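Local coordinates for malate dehydrogenase (Pyrococcus horikoshii, PDB 1V9N), which catalyses the NAD-dependent oxidation of (S)-malate to oxaloacetate, a step of the tricarboxylic acid cycle, at residues Q98-G101 / Y102-K106; A108-K111 / A112-G116; M303-E306 / I307-R311; I319-H322 / G323-G326. One frame throughout, in Å; residues are numbered along the deposited sequence.

Contact 1: residues Q98-G101 / Y102-K106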
# COMPACT_ATOMS: atom_id res chain seq x y z
N GLN A 98 10.77 -16.47 -10.37
CA GLN A 98 11.36 -15.49 -11.26
C GLN A 98 10.84 -15.64 -12.70
O GLN A 98 10.60 -14.65 -13.38
CB GLN A 98 12.89 -15.62 -11.26
CG GLN A 98 13.58 -15.23 -9.96
CD GLN A 98 13.47 -16.28 -8.86
OE1 GLN A 98 13.01 -17.40 -9.10
NE2 GLN A 98 13.89 -15.93 -7.66
N VAL A 99 10.67 -16.89 -13.14
CA VAL A 99 10.17 -17.17 -14.49
C VAL A 99 8.70 -16.80 -14.58
O VAL A 99 8.28 -16.12 -15.52
CB VAL A 99 10.36 -18.67 -14.86
CG1 VAL A 99 9.70 -18.97 -16.20
CG2 VAL A 99 11.85 -18.99 -14.93
N VAL A 100 7.91 -17.25 -13.61
CA VAL A 100 6.49 -16.94 -13.58
C VAL A 100 6.28 -15.42 -13.50
O VAL A 100 5.47 -14.85 -14.24
CB VAL A 100 5.79 -17.63 -12.38
CG1 VAL A 100 4.32 -17.19 -12.29
CG2 VAL A 100 5.87 -19.15 -12.52
N GLY A 101 7.02 -14.77 -12.61
CA GLY A 101 6.91 -13.33 -12.45
C GLY A 101 7.38 -12.54 -13.66
O GLY A 101 6.80 -11.51 -14.01
N TYR A 102 8.44 -13.01 -14.30
CA TYR A 102 8.98 -12.35 -15.49
C TYR A 102 7.96 -12.37 -16.63
O TYR A 102 7.70 -11.35 -17.27
CB TYR A 102 10.25 -13.06 -15.96
CG TYR A 102 10.91 -12.42 -17.17
CD1 TYR A 102 11.77 -11.33 -17.02
CD2 TYR A 102 10.68 -12.89 -18.46
CE1 TYR A 102 12.39 -10.73 -18.12
CE2 TYR A 102 11.28 -12.30 -19.57
CZ TYR A 102 12.14 -11.22 -19.38
OH TYR A 102 12.77 -10.64 -20.46
N ARG A 103 7.39 -13.54 -16.89
CA ARG A 103 6.40 -13.69 -17.96
C ARG A 103 5.10 -12.96 -17.63
O ARG A 103 4.46 -12.39 -18.52
CB ARG A 103 6.09 -15.18 -18.22
CG ARG A 103 7.30 -15.99 -18.67
CD ARG A 103 7.86 -15.47 -19.99
NE ARG A 103 9.21 -15.99 -20.24
CZ ARG A 103 9.98 -15.62 -21.26
NH1 ARG A 103 9.54 -14.73 -22.14
NH2 ARG A 103 11.20 -16.13 -21.40
N SER A 104 4.72 -12.98 -16.36
CA SER A 104 3.50 -12.30 -15.93
C SER A 104 3.65 -10.79 -16.08
O SER A 104 2.73 -10.12 -16.55
CB SER A 104 3.19 -12.63 -14.47
OG SER A 104 2.79 -13.98 -14.32
N MSE A 105 4.80 -10.26 -15.69
CA MSE A 105 5.03 -8.82 -15.79
C MSE A 105 5.14 -8.38 -17.25
O MSE A 105 4.67 -7.31 -17.61
CB MSE A 105 6.28 -8.40 -15.01
CG MSE A 105 6.55 -6.90 -15.05
SE MSE A 105 5.01 -5.79 -14.54
CE MSE A 105 5.39 -5.57 -12.66
N LYS A 106 5.77 -9.21 -18.09
CA LYS A 106 5.89 -8.90 -19.51
C LYS A 106 4.49 -8.78 -20.12
O LYS A 106 4.24 -7.90 -20.94
CB LYS A 106 6.66 -10.01 -20.25
CG LYS A 106 8.17 -9.94 -20.12
CD LYS A 106 8.72 -8.70 -20.82
CE LYS A 106 10.24 -8.62 -20.72
NZ LYS A 106 10.80 -7.46 -21.47

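Contact 2: residues A108-K111 / A112-G116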
# COMPACT_ATOMS: atom_id res chain seq x y z
N ALA A 108 1.69 -8.01 -18.46
CA ALA A 108 1.05 -6.82 -17.91
C ALA A 108 1.52 -5.57 -18.67
O ALA A 108 0.72 -4.69 -18.99
CB ALA A 108 1.38 -6.68 -16.42
N ILE A 109 2.81 -5.50 -18.96
CA ILE A 109 3.38 -4.37 -19.70
C ILE A 109 2.77 -4.30 -21.10
O ILE A 109 2.43 -3.22 -21.58
CB ILE A 109 4.93 -4.51 -19.79
CG1 ILE A 109 5.54 -4.24 -18.41
CG2 ILE A 109 5.50 -3.54 -20.84
CD1 ILE A 109 7.01 -4.64 -18.29
N LYS A 110 2.61 -5.45 -21.75
CA LYS A 110 2.03 -5.50 -23.08
C LYS A 110 0.59 -4.98 -23.08
O LYS A 110 0.19 -4.19 -23.93
CB LYS A 110 2.05 -6.93 -23.63
CG LYS A 110 1.53 -7.05 -25.06
CD LYS A 110 1.68 -8.47 -25.57
CE LYS A 110 1.37 -8.56 -27.07
NZ LYS A 110 1.68 -9.91 -27.63
N LYS A 111 -0.20 -5.43 -22.10
CA LYS A 111 -1.58 -4.99 -22.01
C LYS A 111 -1.69 -3.50 -21.72
O LYS A 111 -2.54 -2.82 -22.29
CB LYS A 111 -2.31 -5.82 -20.95
CG LYS A 111 -2.55 -7.28 -21.37
CD LYS A 111 -3.34 -8.06 -20.33
CE LYS A 111 -3.61 -9.50 -20.79
NZ LYS A 111 -4.53 -9.56 -21.97
N ALA A 112 -0.84 -2.98 -20.84
CA ALA A 112 -0.85 -1.56 -20.50
C ALA A 112 -0.50 -0.75 -21.75
O ALA A 112 -1.15 0.25 -22.08
CB ALA A 112 0.17 -1.29 -19.39
N LYS A 113 0.53 -1.19 -22.45
CA LYS A 113 0.97 -0.52 -23.66
C LYS A 113 -0.19 -0.38 -24.65
O LYS A 113 -0.38 0.67 -25.25
CB LYS A 113 2.11 -1.33 -24.29
CG LYS A 113 2.73 -0.75 -25.55
CD LYS A 113 4.03 -1.48 -25.87
CE LYS A 113 4.99 -1.37 -24.69
NZ LYS A 113 6.21 -2.22 -24.82
N ASP A 114 -0.98 -1.45 -24.78
CA ASP A 114 -2.09 -1.46 -25.72
C ASP A 114 -3.40 -0.85 -25.24
O ASP A 114 -4.20 -0.38 -26.06
CB ASP A 114 -2.36 -2.89 -26.19
CG ASP A 114 -1.12 -3.57 -26.73
OD1 ASP A 114 -0.20 -2.84 -27.18
OD2 ASP A 114 -1.05 -4.82 -26.72
N THR A 115 -3.63 -0.85 -23.93
CA THR A 115 -4.89 -0.34 -23.40
C THR A 115 -4.74 0.76 -22.35
O THR A 115 -5.72 1.42 -21.99
CB THR A 115 -5.70 -1.47 -22.76
OG1 THR A 115 -5.05 -1.87 -21.54
CG2 THR A 115 -5.78 -2.67 -23.70
N GLY A 116 -3.52 0.93 -21.84
CA GLY A 116 -3.30 1.92 -20.81
C GLY A 116 -3.11 1.25 -19.46
O GLY A 116 -2.35 1.74 -18.62

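Contact 3: residues M303-E306 / I307-R311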
# COMPACT_ATOMS: atom_id res chain seq x y z
N MSE A 303 9.53 16.84 -7.69
CA MSE A 303 9.02 16.50 -6.36
C MSE A 303 10.15 15.87 -5.55
O MSE A 303 10.36 16.21 -4.39
CB MSE A 303 7.86 15.51 -6.47
CG MSE A 303 7.41 14.94 -5.14
SE MSE A 303 5.99 13.60 -5.28
CE MSE A 303 7.07 12.03 -5.64
N ILE A 304 10.87 14.94 -6.17
CA ILE A 304 11.98 14.26 -5.50
C ILE A 304 13.05 15.26 -5.07
O ILE A 304 13.54 15.21 -3.94
CB ILE A 304 12.62 13.20 -6.43
CG1 ILE A 304 11.60 12.09 -6.73
CG2 ILE A 304 13.87 12.62 -5.78
CD1 ILE A 304 12.03 11.14 -7.82
N GLU A 305 13.41 16.17 -5.96
CA GLU A 305 14.43 17.17 -5.64
C GLU A 305 13.99 18.06 -4.48
O GLU A 305 14.78 18.36 -3.59
CB GLU A 305 14.73 18.03 -6.87
CG GLU A 305 15.85 19.03 -6.64
CD GLU A 305 17.11 18.37 -6.09
OE1 GLU A 305 17.72 17.55 -6.81
OE2 GLU A 305 17.48 18.66 -4.92
N GLU A 306 12.73 18.47 -4.48
CA GLU A 306 12.22 19.31 -3.41
C GLU A 306 12.13 18.57 -2.08
O GLU A 306 12.29 19.17 -1.02
CB GLU A 306 10.86 19.88 -3.80
CG GLU A 306 10.96 20.93 -4.89
CD GLU A 306 9.62 21.51 -5.27
OE1 GLU A 306 8.86 21.88 -4.36
OE2 GLU A 306 9.34 21.61 -6.49
N ILE A 307 11.87 17.27 -2.13
CA ILE A 307 11.79 16.50 -0.89
C ILE A 307 13.20 16.35 -0.31
O ILE A 307 13.42 16.55 0.88
CB ILE A 307 11.21 15.08 -1.14
CG1 ILE A 307 9.74 15.17 -1.55
CG2 ILE A 307 11.36 14.23 0.13
CD1 ILE A 307 9.10 13.82 -1.80
N LYS A 308 14.15 15.99 -1.16
CA LYS A 308 15.53 15.80 -0.73
C LYS A 308 16.11 17.10 -0.19
O LYS A 308 16.81 17.11 0.83
CB LYS A 308 16.39 15.29 -1.88
CG LYS A 308 16.01 13.89 -2.36
CD LYS A 308 16.79 13.46 -3.59
CE LYS A 308 18.27 13.30 -3.29
NZ LYS A 308 18.54 12.27 -2.25
N SER A 309 15.79 18.20 -0.86
CA SER A 309 16.28 19.52 -0.48
C SER A 309 15.56 20.15 0.71
O SER A 309 15.90 21.26 1.11
CB SER A 309 16.21 20.47 -1.67
OG SER A 309 17.00 20.00 -2.74
N SER A 310 14.57 19.46 1.27
CA SER A 310 13.84 20.00 2.41
C SER A 310 14.71 20.00 3.66
O SER A 310 15.69 19.26 3.75
CB SER A 310 12.55 19.21 2.66
OG SER A 310 12.80 17.91 3.15
N ARG A 311 14.35 20.84 4.63
CA ARG A 311 15.10 20.98 5.87
C ARG A 311 15.49 19.66 6.54
O ARG A 311 14.63 18.94 7.05
CB ARG A 311 14.28 21.83 6.85
CG ARG A 311 15.08 22.54 7.92
CD ARG A 311 14.15 23.45 8.69
NE ARG A 311 13.36 24.26 7.75
CZ ARG A 311 12.12 24.68 7.99
NH1 ARG A 311 11.52 24.37 9.13
NH2 ARG A 311 11.48 25.39 7.07

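Contact 4: residues I319-H322 / G323-G326. With NDP (NADPH dihydro-nicotinamide-adenine-dinucleotide phosphate), chain B.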
# COMPACT_ATOMS: atom_id res chain seq x y z
N ILE A 319 18.37 13.26 3.17
CA ILE A 319 17.01 12.75 2.99
C ILE A 319 17.12 11.96 1.69
O ILE A 319 17.46 12.52 0.65
CB ILE A 319 15.98 13.89 2.82
CG1 ILE A 319 15.85 14.66 4.14
CG2 ILE A 319 14.64 13.32 2.40
CD1 ILE A 319 14.96 15.89 4.06
N TRP A 320 16.88 10.66 1.77
CA TRP A 320 16.96 9.81 0.58
C TRP A 320 15.59 9.66 -0.07
O TRP A 320 14.56 9.94 0.55
CB TRP A 320 17.45 8.41 0.94
CG TRP A 320 18.80 8.34 1.60
CD1 TRP A 320 19.07 8.44 2.93
CD2 TRP A 320 20.05 8.11 0.94
NE1 TRP A 320 20.42 8.28 3.15
CE2 TRP A 320 21.04 8.09 1.95
CE3 TRP A 320 20.44 7.94 -0.39
CZ2 TRP A 320 22.40 7.89 1.66
CZ3 TRP A 320 21.79 7.74 -0.68
CH2 TRP A 320 22.75 7.71 0.35
N ILE A 321 15.60 9.21 -1.32
CA ILE A 321 14.36 8.94 -2.05
C ILE A 321 14.40 7.42 -2.21
O ILE A 321 15.47 6.83 -2.36
CB ILE A 321 14.32 9.62 -3.44
CG1 ILE A 321 12.94 9.45 -4.06
CG2 ILE A 321 15.37 9.02 -4.36
CD1 ILE A 321 11.82 10.03 -3.22
N HIS A 322 13.25 6.78 -2.17
CA HIS A 322 13.21 5.33 -2.28
C HIS A 322 13.86 4.77 -3.53
O HIS A 322 13.54 5.16 -4.66
CB HIS A 322 11.77 4.85 -2.14
CG HIS A 322 11.13 5.32 -0.86
ND1 HIS A 322 10.79 6.63 -0.65
CD2 HIS A 322 10.89 4.67 0.30
CE1 HIS A 322 10.37 6.78 0.59
NE2 HIS A 322 10.41 5.60 1.19
N GLY A 323 14.81 3.87 -3.31
CA GLY A 323 15.53 3.25 -4.41
C GLY A 323 16.92 3.83 -4.57
O GLY A 323 17.80 3.20 -5.16
N GLU A 324 17.13 5.03 -4.04
CA GLU A 324 18.41 5.72 -4.14
C GLU A 324 19.59 4.96 -3.52
O GLU A 324 20.60 4.75 -4.19
CB GLU A 324 18.30 7.12 -3.53
CG GLU A 324 19.57 7.94 -3.63
CD GLU A 324 19.34 9.41 -3.32
OE1 GLU A 324 18.48 9.71 -2.46
OE2 GLU A 324 20.02 10.26 -3.93
N LYS A 325 19.46 4.56 -2.26
CA LYS A 325 20.53 3.80 -1.60
C LYS A 325 20.89 2.58 -2.44
O LYS A 325 22.06 2.31 -2.70
CB LYS A 325 20.10 3.32 -0.22
CG LYS A 325 20.02 4.38 0.86
CD LYS A 325 19.56 3.76 2.17
CE LYS A 325 19.47 4.76 3.29
NZ LYS A 325 18.96 4.14 4.55
N GLY A 326 19.87 1.84 -2.86
CA GLY A 326 20.08 0.65 -3.66
C GLY A 326 20.84 0.88 -4.96
O GLY A 326 21.75 0.12 -5.29
PA NDP B . 14.08 -1.83 3.42
O1A NDP B . 15.44 -2.20 3.13
O2A NDP B . 13.62 -1.34 4.76
O5B NDP B . 13.63 -0.73 2.28
C5B NDP B . 12.30 -0.18 2.25
C4B NDP B . 12.28 0.76 1.03
O4B NDP B . 12.60 2.06 1.57
C3B NDP B . 13.25 0.52 -0.09
O3B NDP B . 12.57 0.82 -1.34
C2B NDP B . 14.40 1.44 0.13
O2B NDP B . 15.18 1.81 -1.02
C1B NDP B . 13.72 2.57 0.84
N9A NDP B . 14.55 3.27 1.86
C8A NDP B . 15.51 2.74 2.77
N7A NDP B . 16.02 3.68 3.52
C5A NDP B . 15.42 4.85 3.14
C6A NDP B . 15.52 6.22 3.56
N6A NDP B . 16.35 6.56 4.55
N1A NDP B . 14.75 7.18 2.94
C2A NDP B . 13.89 6.84 1.92
N3A NDP B . 13.73 5.58 1.46
C4A NDP B . 14.53 4.62 2.12
O3 NDP B . 13.04 -2.94 3.02
PN NDP B . 12.66 -4.42 3.44
O1N NDP B . 11.27 -4.34 3.89
O2N NDP B . 13.71 -4.76 4.45
O5D NDP B . 12.84 -5.19 2.06
C5D NDP B . 13.52 -6.47 1.95
C4D NDP B . 13.53 -6.97 0.46
O4D NDP B . 13.03 -8.29 0.47
C3D NDP B . 12.63 -6.21 -0.55
O3D NDP B . 13.37 -6.05 -1.77
C2D NDP B . 11.38 -7.05 -0.69
O2D NDP B . 10.77 -6.87 -1.95
C1D NDP B . 11.94 -8.47 -0.43
N1N NDP B . 10.96 -9.41 0.18
C2N NDP B . 10.57 -10.52 -0.61
C3N NDP B . 9.62 -11.45 -0.02
C7N NDP B . 9.19 -12.63 -0.78
O7N NDP B . 8.39 -13.46 -0.34
N7N NDP B . 9.66 -12.84 -2.04
C4N NDP B . 9.16 -11.19 1.31
C5N NDP B . 9.55 -10.09 2.06
C6N NDP B . 10.46 -9.20 1.51
P2B NDP B . 16.55 1.21 -1.42
O1X NDP B . 17.30 2.41 -1.84
O2X NDP B . 16.38 0.24 -2.55
O3X NDP B . 17.19 0.53 -0.21
O HOH W 1 16.89 4.75 -0.49

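Contact 1: residues Q98-G101 / Y102-K106
From Gln98 to Lys106 the backbone is unbroken alpha helix: Arg103 N points almost straight at Val99 O (3.1 Å, N-H...O 170°), while Tyr102 N bonds to Gln98 O and Met105 N to Gly101 O in the same one-turn step. The side chain that joins this ladder is that of Ser104. Its OG lies 2.8 Å from Val100 O, and its own backbone N is 2.9 Å from the same oxygen. The two donors come in from opposite faces of the carbonyl plane, the hydroxyl standing 38° out of it. With OG anti to the carbonyl carbon of Ser104 (chi1 -69°), the hydroxyl folds back along the helix to the preceding turn. That bond satisfies the buried hydroxyl within the helix. Val100 CG1 approaches that hydroxyl to 4.1 Å. On another side of the helix, Arg103 doubles back, its CG 3.3 Å from Val99 O, and holds its guanidinium beside Tyr102. Tyr102 CE2 sits over the middle of the guanidinium face, whereas Arg103 NE lies at the edge of the phenol ring, in its plane. One face of that ring carries Lys106 CG, displaced toward the rim. This is the first half of helix 97-115, the crossover between the parallel strands 87-91 and 117-125. Val100 and Ser104 pack on Val120, Ala122 and Ser125, and selenomethionine Met105 reaches Phe282 and Val284 of strand 278-285. Tyr102 touches Ile39 of helix 34-49 and Met137 of helix 132-139.

Contact 2: residues A108-K111 / A112-G116
The closing turn of helix 97-115 in the beta-alpha-beta unit is tied off where Thr115 reaches back to Lys111. Lys111 O receives two bonds from that one residue, from Thr115 N at 2.8 Å and from Thr115 OG1, also at 2.8 Å, the hydroxyl standing 46° above the carbonyl plane. A chi1 of 71° sets OG1 between the backbone N and the carbonyl carbon of Thr115, within range of the turn behind it. The same hydroxyl is hydrogen-bonded to Ser86 OG, so it links the helix end to the chain just ahead of strand 87-91. Two residues earlier the ladder is regular, with Lys113 N bonded to Ile109 O at 2.9 Å. The next step is less comfortable: Asp114 N bonds to Lys110 O, but Asp114 OD2 also comes to 3.1 Å from that carbonyl oxygen, acceptor against acceptor. The carboxylate crosses the extended Lys110 chain at a slant, OD2 3.8 Å from CG, yet the lysine's NZ stays 5.8 Å from OD2. Lys111 sends its amine the other way, into a salt bridge with Glu83 and a bond to Gly84 O. With a valine in place of Thr115, Lys111 O would probably lose its second donor and Ser86 its hydroxyl mate, setting the last turn freer to fray. Gly116 leaves the helix with a phi of 106°, where a side chain would jam against the preceding carbonyl. Such a glycine is a common C-terminal stop, here as the crossover turns into strand 117-125.

Contact 3: residues M303-E306 / I307-R311
Met303 through Lys308 is the end of helix 293-308, closed by regular bonds such as Lys308 N to Ile304 O (3.0 Å, N-H...O 170°); beyond Ser309 the chain opens out, Ser310 having extended backbone angles. Glu305 O takes both Ser309 N and Ser309 OG, each 2.9 Å away and from opposite faces of the carbonyl plane. Glu305 bends its side chain forward (chi2 52°), bringing OE2 within 2.6 Å of Ser309 OG. Ser310 OG bonds at 2.7 Å to Ile307 O, three residues back, which Ser310 N also reaches. Met303 and Ile307 lie side by side, CG of the selenomethionine Met303 3.9 Å from Ile307 CD1, and Ile304 lies likewise along the aliphatic stem of Lys308, its CG2 3.7 Å from Lys308 CD. Bends at chi3 and chi4 then carry the amine of Lys308 to Glu324 and Ile319 O. Part of the surface meets the second subunit: Met303 packs on Trp264 and Ile307 on Tyr246 of that chain, while Glu306 OE1 forms a salt bridge with its Lys266 and a hydrogen bond with its Tyr267. The result is a helix C-terminus two of whose last carbonyls are met by serine hydroxyls, set at the interface of a homodimer.

Contact 4: residues I319-H322 / G323-G326
Glu324 OE1 is held by Ile321 N at 3.1 Å, which meets it on the anti side of the carboxylate, and by the amine of Lys308. The second oxygen pairs with Arg318. Glu324 N in turn bonds to Ile321 O (3.0 Å), closing a type II turn whose third residue, Gly323, has a phi of 103° that excludes a side chain. Trp320 meets Glu324 at its edge and Lys325 over one face. Glu324 CG lies in the indole plane, 3.4 Å from Trp320 CE3, with ring and carboxylate planes 89° apart. Lys325 CE is 3.7 Å from the centroid of the five-membered ring of Trp320, and its CG sits over the middle of the indole; NZ makes a longer cation-pi contact. Fully extended, that lysine carries NZ to N7A of the NADPH adenine (3.1 Å), and the amine also pairs with Glu238 of the second subunit. An alanine at Trp320 would remove the ring under the lysine's CG and CE, and is likely to leave that stem less fixed and the place beside Glu324 CG unfilled. N3A of the base lies over a face of the His322 ring, whose NE2 bonds to His243 O of the second subunit. Gly323 N bonds to O2B of NADPH at 3.1 Å and Gly326 N to its phosphate O1X at 2.8 Å, while a water lies within bonding distance of O1X and Ile321 O and accepts from Lys325 N. Backbone amides starting helix 324-336 thus receive the 2'-phosphate, a classic helix N-terminal anion site, here within the dinucleotide pocket of an LDH2/MDH2 enzyme.

Contacts 1 and 2 are successive pieces of helix 97-115, their centres 15 Å apart. Contact 1 is buried, its hydroxyl bond kept within the helix against the mixed sheet; contact 2 is partly buried, farther from the chain's centre and richer in charge. The centres of contacts 3 and 4, which both touch the second subunit, lie 26 to 34 Å from those of contacts 1 and 2. Apart from the chain continuity of contacts 1 and 2, only contacts 3 and 4 touch, notably through the 2.6 Å salt bridge from Lys308 NZ to Glu324 OE1. Contact 3 joins helix end to dimer partner, whereas contact 4 devotes amides, rings and an amine to the cofactor. Hydroxyls returning to carbonyls recur in the first three.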